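Local coordinates for periplasmic binding protein (Pseudomonas aeruginosa, PDB 2R79) that binds heme in the periplasm and probably hands it to a membrane transporter for uptake into the cell, at residues A191-D202 and T224-L235; G149-V157 and A212-G220. All coordinates share one frame; numbering follows the deposited sequence.

Interaction 1. Residues A191-D202 and T224-L235; sequences AALDPVAVVIAD and TRAARDGRLLVL
Strands 197-202 and 232-235 run parallel, 32° apart, with Val198, Val199 and Ile200 opposite Leu232, Leu233 and Val234. The backbone ladder starts with Val198 N on Arg231 O and continues through Leu233 N to Val198 O (2.8 Å), Ile200 N to Leu233 O and Leu235 N to Ile200 O. On the face of Val198 and Ile200, Val198 CG2 presses on Ala226 CB (3.5 Å), while Ile200 CD1 lies against Leu232 CB. Val199 CG1, on the other face, reaches Leu235 CB, and helix 248-259 covers Val199 and Leu233 there. The connection is a right-handed beta-alpha-beta crossover: helix 207-217 leads from one strand to the next in the mixed sheet of the C-terminal lobe. Ahead of the strands, Asp194 holds the start of helix 225-228. Its OD2 accepts from Arg225 N (3.0 Å), and its backbone O takes Arg225 NH2 at 2.9 Å plus a weak bond from NE. A bend at chi3 of Arg225 (-64°) brings the guanidinium back to that carbonyl, and Val196 CG2 packs over one guanidinium face. Thr224 caps the same helix, its OG1 accepting from Ala227 N and also hydrogen-bonding to Leu221 O. A water donates to Val196 O (2.7 Å) and to Asp229 OD2 (2.6 Å).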
ATOM      1  N   ALA A 191     -32.143   4.177 -21.869  1.00 33.45           N
ATOM      2  CA  ALA A 191     -31.247   4.178 -23.017  1.00 33.18           C
ATOM      3  C   ALA A 191     -31.736   5.167 -24.069  1.00 32.56           C
ATOM      4  O   ALA A 191     -30.939   5.820 -24.744  1.00 34.07           O
ATOM      5  CB  ALA A 191     -31.163   2.791 -23.614  1.00 35.00           C
ATOM      6  N   ALA A 192     -33.052   5.271 -24.206  1.00 29.77           N
ATOM      7  CA  ALA A 192     -33.642   6.183 -25.176  1.00 26.16           C
ATOM      8  C   ALA A 192     -33.269   7.615 -24.840  1.00 24.48           C
ATOM      9  O   ALA A 192     -33.056   8.434 -25.734  1.00 24.22           O
ATOM     10  CB  ALA A 192     -35.152   6.027 -25.183  1.00 26.71           C
ATOM     11  N   LEU A 193     -33.200   7.914 -23.544  1.00 23.19           N
ATOM     12  CA  LEU A 193     -32.843   9.256 -23.093  1.00 23.60           C
ATOM     13  C   LEU A 193     -31.442   9.633 -23.555  1.00 22.37           C
ATOM     14  O   LEU A 193     -31.121  10.813 -23.676  1.00 23.27           O
ATOM     15  CB  LEU A 193     -32.955   9.348 -21.574  1.00 24.70           C
ATOM     16  CG  LEU A 193     -34.392   9.480 -21.072  1.00 25.18           C
ATOM     17  CD1 LEU A 193     -34.459   9.165 -19.591  1.00 29.75           C
ATOM     18  CD2 LEU A 193     -34.894  10.895 -21.352  1.00 28.81           C
ATOM     19  N   ASP A 194     -30.620   8.621 -23.814  1.00 23.53           N
ATOM     20  CA  ASP A 194     -29.258   8.801 -24.310  1.00 25.52           C
ATOM     21  C   ASP A 194     -28.459   9.887 -23.590  1.00 23.69           C
ATOM     22  O   ASP A 194     -28.061  10.878 -24.196  1.00 24.03           O
ATOM     23  CB  ASP A 194     -29.303   9.119 -25.807  1.00 28.93           C
ATOM     24  CG  ASP A 194     -28.018   8.742 -26.519  1.00 35.40           C
ATOM     25  OD1 ASP A 194     -27.854   9.100 -27.708  1.00 36.85           O
ATOM     26  OD2 ASP A 194     -27.169   8.077 -25.883  1.00 38.77           O
ATOM     27  N   PRO A 195     -28.193   9.698 -22.292  1.00 21.29           N
ATOM     28  CA  PRO A 195     -27.440  10.661 -21.484  1.00 21.74           C
ATOM     29  C   PRO A 195     -26.003  10.828 -21.958  1.00 19.76           C
ATOM     30  O   PRO A 195     -25.381   9.874 -22.418  1.00 20.53           O
ATOM     31  CB  PRO A 195     -27.462  10.051 -20.083  1.00 19.49           C
ATOM     32  CG  PRO A 195     -28.521   9.023 -20.143  1.00 24.83           C
ATOM     33  CD  PRO A 195     -28.454   8.479 -21.520  1.00 22.30           C
ATOM     34  N   VAL A 196     -25.482  12.042 -21.831  1.00 19.97           N
ATOM     35  CA  VAL A 196     -24.101  12.322 -22.195  1.00 20.41           C
ATOM     36  C   VAL A 196     -23.222  11.676 -21.123  1.00 19.36           C
ATOM     37  O   VAL A 196     -22.088  11.281 -21.382  1.00 19.98           O
ATOM     38  CB  VAL A 196     -23.838  13.843 -22.224  1.00 22.99           C
ATOM     39  CG1 VAL A 196     -22.352  14.138 -22.057  1.00 24.43           C
ATOM     40  CG2 VAL A 196     -24.332  14.414 -23.536  1.00 26.02           C
ATOM     41  N   ALA A 197     -23.768  11.571 -19.918  1.00 16.78           N
ATOM     42  CA  ALA A 197     -23.062  10.977 -18.793  1.00 17.47           C
ATOM     43  C   ALA A 197     -24.077  10.409 -17.823  1.00 17.28           C
ATOM     44  O   ALA A 197     -25.199  10.904 -17.723  1.00 20.00           O
ATOM     45  CB  ALA A 197     -22.202  12.026 -18.090  1.00 14.96           C
ATOM     46  N   VAL A 198     -23.684   9.361 -17.116  1.00 15.80           N
ATOM     47  CA  VAL A 198     -24.560   8.742 -16.144  1.00 17.57           C
ATOM     48  C   VAL A 198     -23.832   8.705 -14.811  1.00 16.49           C
ATOM     49  O   VAL A 198     -22.685   8.273 -14.744  1.00 19.11           O
ATOM     50  CB  VAL A 198     -24.926   7.299 -16.563  1.00 17.38           C
ATOM     51  CG1 VAL A 198     -25.778   6.641 -15.495  1.00 15.41           C
ATOM     52  CG2 VAL A 198     -25.673   7.319 -17.878  1.00 20.00           C
ATOM     53  N   VAL A 199     -24.487   9.177 -13.759  1.00 17.01           N
ATOM     54  CA  VAL A 199     -23.886   9.167 -12.431  1.00 15.88           C
ATOM     55  C   VAL A 199     -24.480   7.998 -11.647  1.00 16.35           C
ATOM     56  O   VAL A 199     -25.693   7.884 -11.513  1.00 14.47           O
ATOM     57  CB  VAL A 199     -24.147  10.500 -11.685  1.00 17.32           C
ATOM     58  CG1 VAL A 199     -23.616  10.408 -10.244  1.00 17.53           C
ATOM     59  CG2 VAL A 199     -23.447  11.646 -12.414  1.00 14.49           C
ATOM     60  N   ILE A 200     -23.615   7.124 -11.145  1.00 17.50           N
ATOM     61  CA  ILE A 200     -24.044   5.941 -10.409  1.00 18.01           C
ATOM     62  C   ILE A 200     -23.659   6.001  -8.940  1.00 18.46           C
ATOM     63  O   ILE A 200     -22.491   6.180  -8.601  1.00 19.37           O
ATOM     64  CB  ILE A 200     -23.391   4.673 -10.981  1.00 20.28           C
ATOM     65  CG1 ILE A 200     -23.589   4.628 -12.492  1.00 22.67           C
ATOM     66  CG2 ILE A 200     -23.965   3.440 -10.301  1.00 20.54           C
ATOM     67  CD1 ILE A 200     -22.339   4.218 -13.245  1.00 23.54           C
ATOM     68  N   ALA A 201     -24.650   5.853  -8.074  1.00 17.13           N
ATOM     69  CA  ALA A 201     -24.417   5.843  -6.644  1.00 18.25           C
ATOM     70  C   ALA A 201     -24.823   4.435  -6.247  1.00 21.60           C
ATOM     71  O   ALA A 201     -26.009   4.118  -6.165  1.00 24.06           O
ATOM     72  CB  ALA A 201     -25.293   6.867  -5.954  1.00 16.35           C
ATOM     73  N   ASP A 202     -23.836   3.578  -6.036  1.00 22.71           N
ATOM     74  CA  ASP A 202     -24.115   2.205  -5.671  1.00 25.57           C
ATOM     75  C   ASP A 202     -23.883   1.971  -4.182  1.00 26.09           C
ATOM     76  O   ASP A 202     -22.869   2.379  -3.628  1.00 25.72           O
ATOM     77  CB  ASP A 202     -23.241   1.265  -6.501  1.00 28.07           C
ATOM     78  CG  ASP A 202     -23.769  -0.155  -6.508  1.00 32.09           C
ATOM     79  OD1 ASP A 202     -23.820  -0.784  -5.428  1.00 35.12           O
ATOM     80  OD2 ASP A 202     -24.141  -0.642  -7.594  1.00 34.86           O
ATOM     81  N   THR A 224     -25.428   3.983 -24.894  1.00 32.00           N
ATOM     82  CA  THR A 224     -25.618   5.400 -24.600  1.00 29.57           C
ATOM     83  C   THR A 224     -24.310   6.142 -24.838  1.00 28.24           C
ATOM     84  O   THR A 224     -23.238   5.551 -24.800  1.00 28.40           O
ATOM     85  CB  THR A 224     -26.037   5.620 -23.137  1.00 30.32           C
ATOM     86  OG1 THR A 224     -24.961   5.246 -22.266  1.00 28.36           O
ATOM     87  CG2 THR A 224     -27.255   4.779 -22.807  1.00 30.85           C
ATOM     88  N   ARG A 225     -24.393   7.438 -25.096  1.00 28.32           N
ATOM     89  CA  ARG A 225     -23.188   8.223 -25.304  1.00 29.15           C
ATOM     90  C   ARG A 225     -22.325   8.137 -24.037  1.00 28.73           C
ATOM     91  O   ARG A 225     -21.096   8.122 -24.109  1.00 26.02           O
ATOM     92  CB  ARG A 225     -23.558   9.679 -25.606  1.00 31.52           C
ATOM     93  CG  ARG A 225     -24.201   9.879 -26.978  1.00 34.58           C
ATOM     94  CD  ARG A 225     -24.602  11.336 -27.215  1.00 35.46           C
ATOM     95  NE  ARG A 225     -25.626  11.777 -26.272  1.00 39.86           N
ATOM     96  CZ  ARG A 225     -26.187  12.982 -26.283  1.00 39.36           C
ATOM     97  NH1 ARG A 225     -25.825  13.875 -27.195  1.00 41.37           N
ATOM     98  NH2 ARG A 225     -27.104  13.299 -25.379  1.00 39.14           N
ATOM     99  N   ALA A 226     -22.985   8.067 -22.883  1.00 27.00           N
ATOM    100  CA  ALA A 226     -22.302   7.972 -21.598  1.00 27.04           C
ATOM    101  C   ALA A 226     -21.340   6.781 -21.577  1.00 28.55           C
ATOM    102  O   ALA A 226     -20.166   6.935 -21.247  1.00 29.36           O
ATOM    103  CB  ALA A 226     -23.329   7.849 -20.460  1.00 21.56           C
ATOM    104  N   ALA A 227     -21.833   5.598 -21.937  1.00 29.06           N
ATOM    105  CA  ALA A 227     -20.994   4.399 -21.958  1.00 29.41           C
ATOM    106  C   ALA A 227     -19.922   4.502 -23.042  1.00 30.07           C
ATOM    107  O   ALA A 227     -18.764   4.146 -22.820  1.00 32.35           O
ATOM    108  CB  ALA A 227     -21.856   3.148 -22.190  1.00 26.01           C
ATOM    109  N   ARG A 228     -20.311   5.001 -24.209  1.00 29.79           N
ATOM    110  CA  ARG A 228     -19.394   5.137 -25.337  1.00 31.07           C
ATOM    111  C   ARG A 228     -18.211   6.065 -25.059  1.00 30.59           C
ATOM    112  O   ARG A 228     -17.074   5.758 -25.416  1.00 29.66           O
ATOM    113  CB  ARG A 228     -20.156   5.631 -26.574  1.00 32.24           C
ATOM    114  CG  ARG A 228     -19.299   5.799 -27.819  1.00 36.65           C
ATOM    115  CD  ARG A 228     -19.285   7.251 -28.273  1.00 41.72           C
ATOM    116  NE  ARG A 228     -20.568   7.656 -28.839  1.00 44.10           N
ATOM    117  CZ  ARG A 228     -20.960   8.918 -28.978  1.00 44.44           C
ATOM    118  NH1 ARG A 228     -20.174   9.908 -28.588  1.00 44.34           N
ATOM    119  NH2 ARG A 228     -22.142   9.186 -29.514  1.00 45.63           N
ATOM    120  N   ASP A 229     -18.474   7.192 -24.413  1.00 28.73           N
ATOM    121  CA  ASP A 229     -17.411   8.138 -24.127  1.00 29.37           C
ATOM    122  C   ASP A 229     -16.726   7.933 -22.775  1.00 27.81           C
ATOM    123  O   ASP A 229     -15.963   8.783 -22.333  1.00 28.28           O
ATOM    124  CB  ASP A 229     -17.949   9.569 -24.229  1.00 32.23           C
ATOM    125  CG  ASP A 229     -18.583   9.858 -25.581  1.00 35.52           C
ATOM    126  OD1 ASP A 229     -18.052   9.381 -26.609  1.00 37.08           O
ATOM    127  OD2 ASP A 229     -19.610  10.569 -25.621  1.00 39.44           O
ATOM    128  N   GLY A 230     -16.987   6.801 -22.128  1.00 26.04           N
ATOM    129  CA  GLY A 230     -16.370   6.539 -20.839  1.00 23.60           C
ATOM    130  C   GLY A 230     -16.810   7.532 -19.783  1.00 25.19           C
ATOM    131  O   GLY A 230     -15.980   8.094 -19.065  1.00 24.11           O
ATOM    132  N   ARG A 231     -18.119   7.758 -19.690  1.00 23.48           N
ATOM    133  CA  ARG A 231     -18.656   8.687 -18.718  1.00 22.80           C
ATOM    134  C   ARG A 231     -19.696   8.114 -17.760  1.00 22.69           C
ATOM    135  O   ARG A 231     -20.743   8.719 -17.507  1.00 21.97           O
ATOM    136  CB  ARG A 231     -19.213   9.921 -19.420  1.00 25.53           C
ATOM    137  CG  ARG A 231     -18.132  10.732 -20.086  1.00 31.59           C
ATOM    138  CD  ARG A 231     -18.622  12.078 -20.564  1.00 34.32           C
ATOM    139  NE  ARG A 231     -17.605  12.704 -21.393  1.00 41.24           N
ATOM    140  CZ  ARG A 231     -17.648  13.959 -21.818  1.00 46.51           C
ATOM    141  NH1 ARG A 231     -18.678  14.735 -21.483  1.00 49.22           N
ATOM    142  NH2 ARG A 231     -16.654  14.441 -22.565  1.00 43.40           N
ATOM    143  N   LEU A 232     -19.408   6.925 -17.251  1.00 21.27           N
ATOM    144  CA  LEU A 232     -20.253   6.299 -16.253  1.00 20.99           C
ATOM    145  C   LEU A 232     -19.493   6.683 -14.988  1.00 21.81           C
ATOM    146  O   LEU A 232     -18.508   6.038 -14.627  1.00 23.32           O
ATOM    147  CB  LEU A 232     -20.271   4.780 -16.418  1.00 20.39           C
ATOM    148  CG  LEU A 232     -20.883   4.225 -17.703  1.00 19.65           C
ATOM    149  CD1 LEU A 232     -20.884   2.704 -17.639  1.00 20.55           C
ATOM    150  CD2 LEU A 232     -22.304   4.758 -17.876  1.00 19.42           C
ATOM    151  N   LEU A 233     -19.928   7.761 -14.347  1.00 20.24           N
ATOM    152  CA  LEU A 233     -19.275   8.274 -13.152  1.00 18.73           C
ATOM    153  C   LEU A 233     -19.821   7.656 -11.875  1.00 20.39           C
ATOM    154  O   LEU A 233     -21.028   7.597 -11.664  1.00 23.44           O
ATOM    155  CB  LEU A 233     -19.429   9.790 -13.115  1.00 16.24           C
ATOM    156  CG  LEU A 233     -19.140  10.470 -14.463  1.00 19.00           C
ATOM    157  CD1 LEU A 233     -19.531  11.935 -14.409  1.00 15.79           C
ATOM    158  CD2 LEU A 233     -17.671  10.315 -14.821  1.00 18.64           C
ATOM    159  N   VAL A 234     -18.924   7.196 -11.015  1.00 22.27           N
ATOM    160  CA  VAL A 234     -19.339   6.573  -9.768  1.00 20.65           C
ATOM    161  C   VAL A 234     -19.236   7.564  -8.632  1.00 20.92           C
ATOM    162  O   VAL A 234     -18.165   8.101  -8.352  1.00 22.06           O
ATOM    163  CB  VAL A 234     -18.494   5.327  -9.474  1.00 19.53           C
ATOM    164  CG1 VAL A 234     -18.979   4.647  -8.199  1.00 17.47           C
ATOM    165  CG2 VAL A 234     -18.602   4.366 -10.655  1.00 15.64           C
ATOM    166  N   LEU A 235     -20.368   7.811  -7.987  1.00 20.20           N
ATOM    167  CA  LEU A 235     -20.438   8.762  -6.893  1.00 21.11           C
ATOM    168  C   LEU A 235     -20.608   8.077  -5.544  1.00 21.75           C
ATOM    169  O   LEU A 235     -21.284   7.051  -5.433  1.00 21.08           O
ATOM    170  CB  LEU A 235     -21.618   9.719  -7.105  1.00 20.30           C
ATOM    171  CG  LEU A 235     -21.688  10.919  -6.160  1.00 19.81           C
ATOM    172  CD1 LEU A 235     -20.613  11.919  -6.554  1.00 17.38           C
ATOM    173  CD2 LEU A 235     -23.053  11.568  -6.232  1.00 18.79           C
TER
HETATM  174  O   HOH W   1     -20.633  11.834 -23.550  1.00 33.13           O
HETATM  175  O   HOH W   2     -21.341   4.214  -5.737  1.00 46.50           O

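Interaction 2. Residues G149-V157 and A212-G220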
ATOM      1  N   GLY A 149     -28.006   2.538  -7.263  1.00 23.24           N
ATOM      2  CA  GLY A 149     -27.983   1.108  -7.482  1.00 23.69           C
ATOM      3  C   GLY A 149     -27.670   0.275  -6.256  1.00 22.88           C
ATOM      4  O   GLY A 149     -27.228   0.789  -5.232  1.00 22.46           O
ATOM      5  N   ASN A 150     -27.922  -1.023  -6.381  1.00 23.50           N
ATOM      6  CA  ASN A 150     -27.678  -2.004  -5.329  1.00 26.18           C
ATOM      7  C   ASN A 150     -26.913  -3.119  -6.022  1.00 27.00           C
ATOM      8  O   ASN A 150     -27.510  -4.049  -6.572  1.00 28.85           O
ATOM      9  CB  ASN A 150     -29.004  -2.549  -4.786  1.00 26.85           C
ATOM     10  CG  ASN A 150     -28.822  -3.378  -3.526  1.00 29.12           C
ATOM     11  OD1 ASN A 150     -29.765  -4.001  -3.034  1.00 34.37           O
ATOM     12  ND2 ASN A 150     -27.613  -3.383  -2.996  1.00 27.36           N
ATOM     13  N   ALA A 151     -25.592  -3.025  -5.999  1.00 25.61           N
ATOM     14  CA  ALA A 151     -24.768  -4.012  -6.667  1.00 25.27           C
ATOM     15  C   ALA A 151     -25.199  -4.003  -8.132  1.00 26.35           C
ATOM     16  O   ALA A 151     -25.335  -5.051  -8.766  1.00 25.56           O
ATOM     17  CB  ALA A 151     -24.975  -5.386  -6.052  1.00 25.04           C
ATOM     18  N   GLY A 152     -25.443  -2.799  -8.647  1.00 26.29           N
ATOM     19  CA  GLY A 152     -25.835  -2.630 -10.038  1.00 25.81           C
ATOM     20  C   GLY A 152     -27.272  -2.955 -10.386  1.00 25.92           C
ATOM     21  O   GLY A 152     -27.687  -2.772 -11.526  1.00 27.61           O
ATOM     22  N   GLY A 153     -28.047  -3.435  -9.423  1.00 26.74           N
ATOM     23  CA  GLY A 153     -29.431  -3.763  -9.720  1.00 27.19           C
ATOM     24  C   GLY A 153     -30.406  -2.873  -8.983  1.00 27.78           C
ATOM     25  O   GLY A 153     -29.998  -1.928  -8.304  1.00 25.93           O
ATOM     26  N   GLN A 154     -31.695  -3.165  -9.131  1.00 29.48           N
ATOM     27  CA  GLN A 154     -32.747  -2.408  -8.451  1.00 29.39           C
ATOM     28  C   GLN A 154     -32.570  -0.903  -8.626  1.00 27.19           C
ATOM     29  O   GLN A 154     -32.722  -0.133  -7.678  1.00 25.37           O
ATOM     30  CB  GLN A 154     -32.737  -2.758  -6.963  1.00 30.95           C
ATOM     31  CG  GLN A 154     -33.080  -4.208  -6.662  1.00 36.22           C
ATOM     32  CD  GLN A 154     -32.656  -4.630  -5.266  1.00 39.93           C
ATOM     33  OE1 GLN A 154     -32.822  -3.886  -4.296  1.00 40.10           O
ATOM     34  NE2 GLN A 154     -32.109  -5.837  -5.157  1.00 43.34           N
ATOM     35  N   LEU A 155     -32.257  -0.495  -9.848  1.00 26.13           N
ATOM     36  CA  LEU A 155     -32.028   0.907 -10.157  1.00 26.06           C
ATOM     37  C   LEU A 155     -33.151   1.876  -9.840  1.00 26.77           C
ATOM     38  O   LEU A 155     -34.306   1.653 -10.199  1.00 28.81           O
ATOM     39  CB  LEU A 155     -31.682   1.068 -11.636  1.00 26.02           C
ATOM     40  CG  LEU A 155     -30.347   0.516 -12.121  1.00 25.43           C
ATOM     41  CD1 LEU A 155     -30.099   1.016 -13.541  1.00 23.62           C
ATOM     42  CD2 LEU A 155     -29.234   0.990 -11.201  1.00 23.98           C
ATOM     43  N   LEU A 156     -32.796   2.959  -9.159  1.00 24.90           N
ATOM     44  CA  LEU A 156     -33.742   4.017  -8.843  1.00 24.45           C
ATOM     45  C   LEU A 156     -33.190   5.271  -9.534  1.00 22.73           C
ATOM     46  O   LEU A 156     -32.021   5.618  -9.364  1.00 23.66           O
ATOM     47  CB  LEU A 156     -33.837   4.249  -7.329  1.00 23.33           C
ATOM     48  CG  LEU A 156     -34.599   3.243  -6.459  1.00 25.56           C
ATOM     49  CD1 LEU A 156     -34.577   3.717  -5.010  1.00 20.61           C
ATOM     50  CD2 LEU A 156     -36.048   3.110  -6.944  1.00 23.86           C
ATOM     51  N   VAL A 157     -34.017   5.927 -10.338  1.00 21.07           N
ATOM     52  CA  VAL A 157     -33.586   7.128 -11.034  1.00 18.15           C
ATOM     53  C   VAL A 157     -33.972   8.354 -10.231  1.00 18.51           C
ATOM     54  O   VAL A 157     -35.110   8.468  -9.773  1.00 19.44           O
ATOM     55  CB  VAL A 157     -34.230   7.233 -12.431  1.00 18.39           C
ATOM     56  CG1 VAL A 157     -33.781   8.518 -13.118  1.00 14.67           C
ATOM     57  CG2 VAL A 157     -33.849   6.028 -13.263  1.00 16.04           C
ATOM     58  N   ALA A 212     -19.143  -2.398 -14.071  1.00 23.55           N
ATOM     59  CA  ALA A 212     -19.352  -3.722 -14.628  1.00 24.91           C
ATOM     60  C   ALA A 212     -20.705  -4.281 -14.215  1.00 26.34           C
ATOM     61  O   ALA A 212     -21.433  -4.815 -15.046  1.00 28.25           O
ATOM     62  CB  ALA A 212     -18.234  -4.661 -14.187  1.00 23.81           C
ATOM     63  N   ALA A 213     -21.043  -4.158 -12.935  1.00 25.54           N
ATOM     64  CA  ALA A 213     -22.321  -4.659 -12.455  1.00 26.22           C
ATOM     65  C   ALA A 213     -23.466  -3.927 -13.144  1.00 26.85           C
ATOM     66  O   ALA A 213     -24.461  -4.532 -13.542  1.00 28.13           O
ATOM     67  CB  ALA A 213     -22.422  -4.483 -10.963  1.00 25.74           C
ATOM     68  N   LEU A 214     -23.317  -2.620 -13.294  1.00 26.67           N
ATOM     69  CA  LEU A 214     -24.345  -1.817 -13.933  1.00 26.54           C
ATOM     70  C   LEU A 214     -24.632  -2.317 -15.346  1.00 26.93           C
ATOM     71  O   LEU A 214     -25.787  -2.459 -15.745  1.00 26.71           O
ATOM     72  CB  LEU A 214     -23.901  -0.357 -13.993  1.00 25.58           C
ATOM     73  CG  LEU A 214     -24.911   0.635 -14.572  1.00 26.38           C
ATOM     74  CD1 LEU A 214     -26.024   0.861 -13.566  1.00 25.29           C
ATOM     75  CD2 LEU A 214     -24.217   1.946 -14.897  1.00 26.24           C
ATOM     76  N   LEU A 215     -23.570  -2.582 -16.099  1.00 26.90           N
ATOM     77  CA  LEU A 215     -23.712  -3.039 -17.473  1.00 26.57           C
ATOM     78  C   LEU A 215     -24.244  -4.462 -17.559  1.00 28.52           C
ATOM     79  O   LEU A 215     -25.006  -4.790 -18.475  1.00 28.42           O
ATOM     80  CB  LEU A 215     -22.373  -2.912 -18.191  1.00 24.71           C
ATOM     81  CG  LEU A 215     -21.971  -1.440 -18.378  1.00 24.04           C
ATOM     82  CD1 LEU A 215     -20.485  -1.307 -18.648  1.00 21.54           C
ATOM     83  CD2 LEU A 215     -22.784  -0.855 -19.519  1.00 23.01           C
ATOM     84  N   LYS A 216     -23.854  -5.304 -16.604  1.00 27.53           N
ATOM     85  CA  LYS A 216     -24.324  -6.677 -16.586  1.00 27.79           C
ATOM     86  C   LYS A 216     -25.831  -6.720 -16.462  1.00 28.63           C
ATOM     87  O   LYS A 216     -26.512  -7.393 -17.235  1.00 29.49           O
ATOM     88  CB  LYS A 216     -23.735  -7.444 -15.414  1.00 28.05           C
ATOM     89  CG  LYS A 216     -22.393  -8.035 -15.676  1.00 30.80           C
ATOM     90  CD  LYS A 216     -22.022  -8.969 -14.555  1.00 33.49           C
ATOM     91  CE  LYS A 216     -20.717  -9.675 -14.845  1.00 33.95           C
ATOM     92  NZ  LYS A 216     -20.523 -10.775 -13.871  1.00 36.29           N
ATOM     93  N   GLN A 217     -26.349  -5.986 -15.485  1.00 28.98           N
ATOM     94  CA  GLN A 217     -27.778  -5.964 -15.228  1.00 30.81           C
ATOM     95  C   GLN A 217     -28.596  -5.008 -16.083  1.00 30.74           C
ATOM     96  O   GLN A 217     -29.818  -5.080 -16.080  1.00 31.88           O
ATOM     97  CB  GLN A 217     -28.015  -5.682 -13.744  1.00 31.89           C
ATOM     98  CG  GLN A 217     -27.290  -6.684 -12.861  1.00 34.83           C
ATOM     99  CD  GLN A 217     -27.719  -6.624 -11.414  1.00 37.00           C
ATOM    100  OE1 GLN A 217     -28.906  -6.721 -11.106  1.00 38.18           O
ATOM    101  NE2 GLN A 217     -26.752  -6.477 -10.513  1.00 37.08           N
ATOM    102  N   ASN A 218     -27.931  -4.128 -16.825  1.00 32.02           N
ATOM    103  CA  ASN A 218     -28.632  -3.161 -17.674  1.00 32.52           C
ATOM    104  C   ASN A 218     -27.863  -2.975 -18.982  1.00 32.58           C
ATOM    105  O   ASN A 218     -27.412  -1.873 -19.296  1.00 32.79           O
ATOM    106  CB  ASN A 218     -28.736  -1.827 -16.936  1.00 32.93           C
ATOM    107  CG  ASN A 218     -29.234  -1.989 -15.509  1.00 34.79           C
ATOM    108  OD1 ASN A 218     -30.416  -2.232 -15.277  1.00 38.05           O
ATOM    109  ND2 ASN A 218     -28.327  -1.869 -14.545  1.00 34.21           N
ATOM    110  N   PRO A 219     -27.721  -4.055 -19.771  1.00 33.02           N
ATOM    111  CA  PRO A 219     -27.004  -4.064 -21.055  1.00 31.68           C
ATOM    112  C   PRO A 219     -27.386  -2.921 -21.982  1.00 31.87           C
ATOM    113  O   PRO A 219     -26.565  -2.439 -22.763  1.00 33.66           O
ATOM    114  CB  PRO A 219     -27.366  -5.424 -21.648  1.00 30.83           C
ATOM    115  CG  PRO A 219     -27.630  -6.265 -20.440  1.00 31.30           C
ATOM    116  CD  PRO A 219     -28.417  -5.336 -19.561  1.00 32.18           C
ATOM    117  N   GLY A 220     -28.637  -2.487 -21.895  1.00 31.04           N
ATOM    118  CA  GLY A 220     -29.099  -1.404 -22.737  1.00 29.97           C
ATOM    119  C   GLY A 220     -28.353  -0.094 -22.567  1.00 29.99           C
ATOM    120  O   GLY A 220     -28.400   0.747 -23.453  1.00 30.28           O
TER
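Asn218 ND2 bonds to two backbone carbonyls, Leu214 O at 2.9 Å and Gly152 O at 3.2 Å, and so ties the end of helix 207-217 to a type I' beta turn. That turn, Asn150 to Gly153, is part of the hairpin-like connection between strands 143-150 and 155-158, and two backbone bonds between Asn150 and Gly153 close it. Gly152 O is met almost head-on, with a C=O...N angle of 169°, whereas Leu214 O offers a lone pair in its carbonyl plane. With CG beside the backbone N (chi1 -48°), the Asn218 amide sits between the two acceptors, Leu214 O in the helix end and Gly152 O across the contact. Gly152 passes close to the helix, its CA 4.0 Å from Ala213 CB. With no side chain on Gly152, the turn can come this near. Gln217 runs out extended beyond CG, and its amide lies beside the turn, OE1 3.3 Å from Gly153 CA. Lys216, on the same helix, forms a salt bridge with Asp278 of a second subunit. Beyond the turn in the chain, Leu155 approaches Asn218 from the opposite direction, with CD1 3.5 Å from ND2. The Leu155 and Leu214 side chains cross at about a right angle, Leu155 CD2 lying 4.0 Å from Leu214 CD1.

How the interactions relate
Both contacts are buried in the lobe that carries Arg203 of the heme site, but they hold it differently. Interaction 1 joins neighbouring strands of the central sheet over 888 Å², through a regular backbone ladder with aliphatic groups on both faces and charged groups at one end. Interaction 2 covers 277 Å² and sets a turn against the helix that links those strands, relying on one asparagine amide and a little apolar packing. Strands 143-150 and 197-202 are sheet neighbours, and Asp202 OD2 probably bonds to Gly152 N, at 2.7 Å. Ile200 CD1 against Leu214 CD2 continues the apolar layer from one contact into the other.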